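Local coordinates for protein imidazolonepropionase (Unidentified, PDB 2Q09) that catalyses the hydrolytic opening of the imidazolone ring of imidazolone-5-propanoate to N-formimidoyl-L-glutamate, the third step of histidine degradation, at residues 12-17 and 28-33; 214-219 and 245-250; 240-245 and 263-268. All blocks are in the same frame, centred on the assembly; numbering follows the deposited sequence.

Overall arrangement
Contact 1 lies about 35 Å from contact 3 and about 43 Å from contact 2, centre to centre, across the middle of the chain. It is a largely buried junction at the N-terminal end, held by backbone bonds and small apolar surfaces and remote from any ligand. Contacts 2 and 3 sit together at the bound inhibitor, their centres about 8 Å apart, and share Gln245. Contact 3 is the more deeply buried, pairing two strands of the barrel beside the iron. Contact 2 joins the loops that follow two barrel strands; it is partly exposed, and a buried carboxylate and waters replace the regular strand pairing of contact 3.

Contact 1: residues 12-17 and 28-33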
# COMPACT_ATOMS: atom_id res chain seq x y z
N VAL A 12 14.58 24.25 -4.39
CA VAL A 12 13.85 23.05 -4.78
C VAL A 12 12.57 23.51 -5.48
O VAL A 12 11.97 24.51 -5.08
CB VAL A 12 13.44 22.18 -3.57
CG1 VAL A 12 14.67 21.56 -2.94
CG2 VAL A 12 12.68 23.01 -2.56
N THR A 13 12.19 22.81 -6.54
CA THR A 13 10.95 23.12 -7.27
C THR A 13 9.95 22.12 -6.71
O THR A 13 9.86 20.98 -7.17
CB THR A 13 11.12 22.90 -8.78
OG1 THR A 13 12.21 23.71 -9.26
CG2 THR A 13 9.84 23.28 -9.51
N PRO A 14 9.17 22.54 -5.71
CA PRO A 14 8.17 21.71 -5.05
C PRO A 14 6.86 21.36 -5.73
O PRO A 14 6.12 22.23 -6.16
CB PRO A 14 7.93 22.46 -3.75
CG PRO A 14 7.92 23.88 -4.25
CD PRO A 14 9.13 23.92 -5.18
N ALA A 15 6.61 20.06 -5.83
CA ALA A 15 5.35 19.55 -6.36
C ALA A 15 4.74 19.16 -5.03
O ALA A 15 4.89 18.03 -4.58
CB ALA A 15 5.58 18.31 -7.23
N THR A 16 4.07 20.11 -4.39
CA THR A 16 3.51 19.90 -3.06
C THR A 16 2.42 18.87 -2.95
O THR A 16 2.25 18.28 -1.88
CB THR A 16 2.95 21.22 -2.48
OG1 THR A 16 1.82 21.65 -3.25
CG2 THR A 16 4.03 22.32 -2.52
N LEU A 17 1.70 18.63 -4.04
CA LEU A 17 0.59 17.68 -4.01
C LEU A 17 -0.38 18.10 -2.90
O LEU A 17 -1.05 17.26 -2.29
CB LEU A 17 1.10 16.25 -3.76
CG LEU A 17 1.42 15.34 -4.96
CD1 LEU A 17 0.14 15.10 -5.77
CD2 LEU A 17 2.49 15.99 -5.86
N GLU A 28 6.89 27.79 -7.48
CA GLU A 28 8.16 28.35 -7.93
C GLU A 28 9.22 27.78 -6.99
O GLU A 28 8.89 27.20 -5.96
CB GLU A 28 8.13 29.88 -7.81
CG GLU A 28 7.91 30.37 -6.37
CD GLU A 28 7.79 31.87 -6.28
OE1 GLU A 28 8.74 32.57 -6.66
OE2 GLU A 28 6.73 32.36 -5.82
N PRO A 29 10.51 27.96 -7.32
CA PRO A 29 11.57 27.44 -6.45
C PRO A 29 11.41 27.91 -5.00
O PRO A 29 11.08 29.07 -4.74
CB PRO A 29 12.83 28.00 -7.10
CG PRO A 29 12.47 28.00 -8.55
CD PRO A 29 11.07 28.55 -8.54
N HIS A 30 11.61 26.98 -4.07
CA HIS A 30 11.48 27.28 -2.64
C HIS A 30 12.67 26.76 -1.86
O HIS A 30 13.58 26.14 -2.40
CB HIS A 30 10.23 26.60 -2.06
CG HIS A 30 8.97 27.39 -2.23
ND1 HIS A 30 8.49 27.79 -3.46
CD2 HIS A 30 8.07 27.83 -1.31
CE1 HIS A 30 7.36 28.45 -3.29
NE2 HIS A 30 7.08 28.49 -2.00
N ALA A 31 12.63 27.02 -0.56
CA ALA A 31 13.64 26.57 0.38
C ALA A 31 12.85 25.71 1.35
O ALA A 31 11.82 26.15 1.87
CB ALA A 31 14.27 27.75 1.11
N LEU A 32 13.30 24.48 1.58
CA LEU A 32 12.59 23.59 2.50
C LEU A 32 13.46 23.30 3.72
O LEU A 32 14.54 22.73 3.60
CB LEU A 32 12.22 22.29 1.78
CG LEU A 32 11.28 21.32 2.50
CD1 LEU A 32 10.85 20.21 1.54
CD2 LEU A 32 11.96 20.73 3.72
N GLY A 33 12.97 23.69 4.89
CA GLY A 33 13.71 23.47 6.12
C GLY A 33 12.99 22.47 7.01
O GLY A 33 11.77 22.46 7.07
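Val12 and His30 are joined by two backbone hydrogen bonds, the pattern of an antiparallel hydrogen-bonded pair. Val12 N donates to His30 O at 2.9 Å, and His30 N returns a shorter bond of 2.7 Å to Val12 O. Val12 O also receives a CA-H...O contact from Pro29 CA, at 3.3 Å, so that this one carbonyl is approached by two successive residues of 28-33.

The pairing is local. Strand 12-14 and strand 30-33 run at 90° to one another, and one bridge is all they form. Beyond it Thr13 and Ala15 turn to strand 63-73, with backbone bonds to Val64, while 30-35 continues in a separate small sheet between strands 7-10 and 38-44. The contact is thus a corner between two sheets in the N-terminal part of the enzyme, away from the metal site.

Side-chain packing lines this corner. CG2 of Val12 occupies the position between its own backbone N and carbonyl carbon (chi1 -69° for CG1), which lays it against His30 O at 3.3 Å; its apolar contact, with CB of Leu32, is looser. The ring of Pro14 crosses the side chain of His30 at about a right angle, its CG 4.0 Å from His30 ND1, and its CD rests near Glu28 O.

Polar side-chain bonding fixes the imidazole. His30 ND1 donates to Glu28 O at 2.6 Å; the acceptor lies close to the ring plane, but the nitrogen stands well above the plane of the carbonyl. Glu28 directs its carboxylate to Gln46, and Thr13 OG1 bonds to Gly61 O.

Contact 2: residues 214-219 and 245-250; sequences FCEHIG and QLSNLG. With DI6 (3-[(4S)-2,5-dioxoimidazolidin-4-yl]propanoic acid), chain C.
The loops after two neighbouring barrel strands meet here at the rim of the inhibitor pocket. Phe214 and Gln245 both reach the ligand: O5 of DI6 lies over one face of the phenyl ring, 3.1 Å from Phe214 CD1, while Glu216 CB covers the opposite face. The Gln245 amide, turned 86° from that ring, accepts from DI6 N1 through OE1 and donates from NE2 to DI6 O2, both at 2.9 Å.

Behind the pocket, the carboxylate of Glu216 gathers the second loop. Its chain bends at chi2 (63°), which brings OE1 to Leu246 N at 2.9 Å; this donor stands above the carboxylate plane. A weak bond from Ser247 N and one from a water also reach OE1. OE2 receives His217 ND1 on its anti side at 2.9 Å, in the imidazole plane; Ser247 OG is modelled doubtfully close to OE2. CB of Leu246 touches the edge of the His217 ring at CE1, and Leu249 CD1 packs on the Glu216 backbone and Cys215 SG.

Segment 214-219 leads from strand 210-213 toward helix 222-234 through a type I turn. Gly250 ends the other as the N-cap of helix 251-257, and Cys215 packs on Met243 of strand 238-243.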
# COMPACT_ATOMS: atom_id res chain seq x y z
N PHE A 214 -10.52 -10.79 3.07
CA PHE A 214 -10.77 -11.15 1.68
C PHE A 214 -12.23 -11.61 1.61
O PHE A 214 -12.54 -12.77 1.85
CB PHE A 214 -9.85 -12.29 1.22
CG PHE A 214 -10.13 -12.76 -0.17
CD1 PHE A 214 -10.28 -11.84 -1.21
CD2 PHE A 214 -10.21 -14.12 -0.46
CE1 PHE A 214 -10.51 -12.28 -2.52
CE2 PHE A 214 -10.43 -14.56 -1.77
CZ PHE A 214 -10.58 -13.63 -2.80
N CYS A 215 -13.11 -10.67 1.29
CA CYS A 215 -14.54 -10.93 1.19
C CYS A 215 -14.91 -11.30 -0.23
O CYS A 215 -14.93 -10.45 -1.12
CB CYS A 215 -15.31 -9.70 1.64
SG CYS A 215 -17.10 -9.81 1.41
N GLU A 216 -15.24 -12.57 -0.45
CA GLU A 216 -15.57 -13.04 -1.79
C GLU A 216 -16.22 -14.42 -1.70
O GLU A 216 -16.23 -15.04 -0.64
CB GLU A 216 -14.27 -13.10 -2.60
CG GLU A 216 -14.43 -13.25 -4.10
CD GLU A 216 -15.14 -12.08 -4.72
OE1 GLU A 216 -14.54 -10.99 -4.82
OE2 GLU A 216 -16.31 -12.25 -5.11
N HIS A 217 -16.78 -14.90 -2.81
CA HIS A 217 -17.42 -16.21 -2.82
C HIS A 217 -16.43 -17.31 -2.48
O HIS A 217 -16.76 -18.25 -1.76
CB HIS A 217 -18.08 -16.49 -4.18
CG HIS A 217 -17.17 -16.29 -5.35
ND1 HIS A 217 -16.62 -15.07 -5.66
CD2 HIS A 217 -16.74 -17.16 -6.30
CE1 HIS A 217 -15.89 -15.19 -6.75
NE2 HIS A 217 -15.94 -16.44 -7.16
N ILE A 218 -15.21 -17.19 -2.99
CA ILE A 218 -14.18 -18.18 -2.70
C ILE A 218 -13.32 -17.66 -1.54
O ILE A 218 -12.25 -18.20 -1.24
CB ILE A 218 -13.28 -18.47 -3.93
CG1 ILE A 218 -12.43 -17.25 -4.29
CG2 ILE A 218 -14.14 -18.86 -5.11
CD1 ILE A 218 -11.57 -17.42 -5.52
N GLY A 219 -13.81 -16.61 -0.89
CA GLY A 219 -13.12 -16.02 0.24
C GLY A 219 -14.00 -16.12 1.46
O GLY A 219 -14.47 -17.20 1.81
N GLN A 245 -13.36 -7.98 -6.03
CA GLN A 245 -12.34 -8.33 -7.01
C GLN A 245 -12.89 -9.34 -8.02
O GLN A 245 -12.63 -9.22 -9.22
CB GLN A 245 -11.10 -8.89 -6.32
CG GLN A 245 -9.97 -9.27 -7.27
CD GLN A 245 -8.78 -9.91 -6.56
OE1 GLN A 245 -8.93 -10.50 -5.49
NE2 GLN A 245 -7.60 -9.81 -7.16
N LEU A 246 -13.64 -10.33 -7.53
CA LEU A 246 -14.20 -11.36 -8.40
C LEU A 246 -15.72 -11.27 -8.52
O LEU A 246 -16.30 -11.72 -9.51
CB LEU A 246 -13.79 -12.76 -7.90
CG LEU A 246 -12.29 -13.04 -7.73
CD1 LEU A 246 -12.10 -14.45 -7.19
CD2 LEU A 246 -11.57 -12.87 -9.05
N SER A 247 -16.36 -10.71 -7.50
CA SER A 247 -17.81 -10.54 -7.50
C SER A 247 -18.21 -9.56 -6.40
O SER A 247 -17.42 -9.26 -5.52
CB SER A 247 -18.53 -11.88 -7.28
OG SER A 247 -18.55 -12.25 -5.91
N ASN A 248 -19.44 -9.07 -6.46
CA ASN A 248 -19.92 -8.12 -5.46
C ASN A 248 -20.83 -8.81 -4.46
O ASN A 248 -21.89 -9.34 -4.82
CB ASN A 248 -20.67 -6.97 -6.14
CG ASN A 248 -20.88 -5.79 -5.21
OD1 ASN A 248 -21.30 -5.96 -4.07
ND2 ASN A 248 -20.58 -4.59 -5.70
N LEU A 249 -20.42 -8.81 -3.19
CA LEU A 249 -21.22 -9.41 -2.13
C LEU A 249 -21.77 -8.32 -1.23
O LEU A 249 -22.51 -8.60 -0.28
CB LEU A 249 -20.38 -10.38 -1.30
CG LEU A 249 -19.78 -11.61 -2.00
CD1 LEU A 249 -19.02 -12.45 -0.98
CD2 LEU A 249 -20.89 -12.44 -2.64
N GLY A 250 -21.40 -7.07 -1.53
CA GLY A 250 -21.85 -5.95 -0.72
C GLY A 250 -20.81 -5.60 0.32
O GLY A 250 -21.07 -4.83 1.24
N1 DI6 C . -6.60 -11.22 -3.98
C2 DI6 C . -5.47 -11.35 -4.72
O2 DI6 C . -5.34 -11.12 -5.91
C3 DI6 C . -4.38 -11.84 -3.74
N4 DI6 C . -5.12 -11.93 -2.46
C5 DI6 C . -6.39 -11.55 -2.70
O5 DI6 C . -7.26 -11.51 -1.84
C6 DI6 C . -3.81 -13.18 -4.18
C7 DI6 C . -2.72 -13.70 -3.23
C8 DI6 C . -2.10 -15.05 -3.64
O9 DI6 C . -1.02 -15.36 -3.11
O10 DI6 C . -2.68 -15.79 -4.47
O HOH W 1 -16.42 -9.16 -2.92
O HOH W 2 -12.91 -9.23 -3.32

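Contact 3: residues 240-245 and 263-268; sequences KGHMDQ and VDHLEY. With FE (Fe (III) ion), chain B; DI6 (3-[(4S)-2,5-dioxoimidazolidin-4-yl]propanoic acid), chain C.
A first torsion of -179° and an extended chain carry the Gln245 amide over the ring of His265, whose own CG is set beside its backbone N, opposite the carbonyl carbon. Amide and imidazole are consequently stacked, their planes 20° apart. Gln245 NE2 lies over the ring toward its rim, 3.0 Å from His265 CE1, and Gln245 CG makes a CH-pi contact at 3.9 Å from the ring centroid. The stack holds flat the amide that grips the inhibitor.

At the edge of the same ring stands His242 CD2, the two imidazoles inclined at 47°. His242 NE2 binds the iron at 2.3 Å. Water 4, also bound to the metal, is hydrogen-bonded to His265 NE2 at 2.8 Å and lies in the plane of that ring. Asp264, paired with His242 in the sheet, turns its OD1 to His72 ND1, a second-shell bond that would orient this metal ligand.

The backbones run parallel. Asp264 N donates to Gly241 O at 2.8 Å, and Met243 N to Asp264 O. Pairing persists past the strand ends, where Leu266 N reaches Met243 O and Tyr268 N reaches Asp244 O. The Tyr268 ring meets the carbonyls of Asp244 and Gln245 with its edge; Gln245 O is buried without a hydrogen-bonding partner. On the face away from the metal, the methyl of selenomethionine Met243 touches Val263 CG1 at 4.0 Å, and both side chains pack on helix 251-257.

Strand 238-243, helix 251-257 and strand 262-265 form a beta-alpha-beta unit of the TIM barrel. His242, ending the first strand, joins His72, His74 and Asp317 round the iron, while His265, ending the second, holds the metal-bound water: a mononuclear centre at the C-terminal ends of barrel strands, as in one group of the amidohydrolase superfamily.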
# COMPACT_ATOMS: atom_id res chain seq x y z
N LYS A 240 -10.07 -2.54 6.81
CA LYS A 240 -10.03 -2.34 5.37
C LYS A 240 -10.39 -3.69 4.77
O LYS A 240 -10.66 -4.65 5.51
CB LYS A 240 -8.62 -1.94 4.91
CG LYS A 240 -7.60 -3.07 5.02
CD LYS A 240 -6.22 -2.64 4.53
CE LYS A 240 -5.62 -1.59 5.47
NZ LYS A 240 -4.25 -1.20 5.05
N GLY A 241 -10.41 -3.80 3.45
CA GLY A 241 -10.75 -5.08 2.86
C GLY A 241 -10.52 -5.26 1.38
O GLY A 241 -10.53 -4.29 0.60
N HIS A 242 -10.29 -6.51 0.99
CA HIS A 242 -10.11 -6.87 -0.42
C HIS A 242 -11.54 -7.04 -0.91
O HIS A 242 -12.14 -8.10 -0.72
CB HIS A 242 -9.36 -8.20 -0.55
CG HIS A 242 -7.88 -8.09 -0.39
ND1 HIS A 242 -7.27 -7.70 0.78
CD2 HIS A 242 -6.88 -8.36 -1.27
CE1 HIS A 242 -5.95 -7.74 0.62
NE2 HIS A 242 -5.69 -8.14 -0.61
N MSE A 243 -12.09 -6.01 -1.54
CA MSE A 243 -13.48 -6.07 -2.00
C MSE A 243 -13.76 -6.05 -3.50
O MSE A 243 -13.02 -5.45 -4.29
CB MSE A 243 -14.27 -4.93 -1.36
CG MSE A 243 -15.33 -5.38 -0.38
SE MSE A 243 -14.55 -6.34 1.08
CE MSE A 243 -13.86 -4.85 2.04
N ASP A 244 -14.85 -6.72 -3.86
CA ASP A 244 -15.33 -6.78 -5.24
C ASP A 244 -14.29 -7.07 -6.31
O ASP A 244 -14.32 -6.47 -7.39
CB ASP A 244 -16.05 -5.47 -5.58
CG ASP A 244 -17.16 -5.14 -4.60
OD1 ASP A 244 -18.00 -6.04 -4.33
OD2 ASP A 244 -17.22 -4.00 -4.10
N GLN A 245 -13.36 -7.98 -6.03
CA GLN A 245 -12.34 -8.33 -7.01
C GLN A 245 -12.89 -9.34 -8.02
O GLN A 245 -12.63 -9.22 -9.22
CB GLN A 245 -11.10 -8.89 -6.32
CG GLN A 245 -9.97 -9.27 -7.27
CD GLN A 245 -8.78 -9.91 -6.56
OE1 GLN A 245 -8.93 -10.50 -5.49
NE2 GLN A 245 -7.60 -9.81 -7.16
N VAL A 263 -11.05 0.32 0.65
CA VAL A 263 -11.55 -0.94 0.11
C VAL A 263 -10.67 -1.11 -1.12
O VAL A 263 -10.45 -0.15 -1.86
CB VAL A 263 -13.04 -0.87 -0.29
CG1 VAL A 263 -13.91 -0.96 0.96
CG2 VAL A 263 -13.34 0.40 -1.04
N ASP A 264 -10.16 -2.31 -1.34
CA ASP A 264 -9.23 -2.53 -2.45
C ASP A 264 -9.65 -3.54 -3.52
O ASP A 264 -10.25 -4.56 -3.23
CB ASP A 264 -7.86 -2.92 -1.88
CG ASP A 264 -7.43 -2.02 -0.71
OD1 ASP A 264 -6.23 -2.00 -0.39
OD2 ASP A 264 -8.28 -1.35 -0.10
N HIS A 265 -9.27 -3.24 -4.77
CA HIS A 265 -9.57 -4.01 -5.99
C HIS A 265 -10.78 -3.36 -6.66
O HIS A 265 -10.63 -2.60 -7.61
CB HIS A 265 -9.82 -5.49 -5.69
CG HIS A 265 -8.56 -6.28 -5.52
ND1 HIS A 265 -7.63 -6.42 -6.53
CD2 HIS A 265 -8.07 -6.95 -4.45
CE1 HIS A 265 -6.62 -7.15 -6.09
NE2 HIS A 265 -6.86 -7.49 -4.83
N LEU A 266 -11.98 -3.69 -6.18
CA LEU A 266 -13.20 -3.06 -6.68
C LEU A 266 -13.64 -3.28 -8.13
O LEU A 266 -14.46 -2.51 -8.63
CB LEU A 266 -13.11 -1.55 -6.42
CG LEU A 266 -13.05 -1.01 -4.98
CD1 LEU A 266 -12.35 -1.98 -4.05
CD2 LEU A 266 -12.35 0.33 -4.99
N GLU A 267 -13.11 -4.30 -8.80
CA GLU A 267 -13.52 -4.54 -10.19
C GLU A 267 -15.05 -4.55 -10.34
O GLU A 267 -15.59 -4.01 -11.30
CB GLU A 267 -12.97 -5.88 -10.70
CG GLU A 267 -11.54 -5.86 -11.24
CD GLU A 267 -10.51 -5.59 -10.18
OE1 GLU A 267 -10.80 -5.83 -8.99
OE2 GLU A 267 -9.39 -5.14 -10.53
N TYR A 268 -15.73 -5.15 -9.37
CA TYR A 268 -17.19 -5.26 -9.39
C TYR A 268 -17.96 -4.31 -8.47
O TYR A 268 -19.09 -4.61 -8.08
CB TYR A 268 -17.59 -6.70 -9.07
CG TYR A 268 -17.22 -7.69 -10.15
CD1 TYR A 268 -18.10 -7.98 -11.20
CD2 TYR A 268 -15.97 -8.32 -10.16
CE1 TYR A 268 -17.74 -8.86 -12.23
CE2 TYR A 268 -15.60 -9.19 -11.17
CZ TYR A 268 -16.49 -9.46 -12.21
OH TYR A 268 -16.14 -10.32 -13.22
FE FE B . -3.82 -7.87 -1.96
N1 DI6 C . -6.60 -11.22 -3.98
C2 DI6 C . -5.47 -11.35 -4.72
O2 DI6 C . -5.34 -11.12 -5.91
C3 DI6 C . -4.38 -11.84 -3.74
N4 DI6 C . -5.12 -11.93 -2.46
C5 DI6 C . -6.39 -11.55 -2.70
O5 DI6 C . -7.26 -11.51 -1.84
C6 DI6 C . -3.81 -13.18 -4.18
C7 DI6 C . -2.72 -13.70 -3.23
C8 DI6 C . -2.10 -15.05 -3.64
O9 DI6 C . -1.02 -15.36 -3.11
O10 DI6 C . -2.68 -15.79 -4.47
O HOH W 3 -4.37 -1.98 1.85
O HOH W 4 -4.59 -8.92 -4.03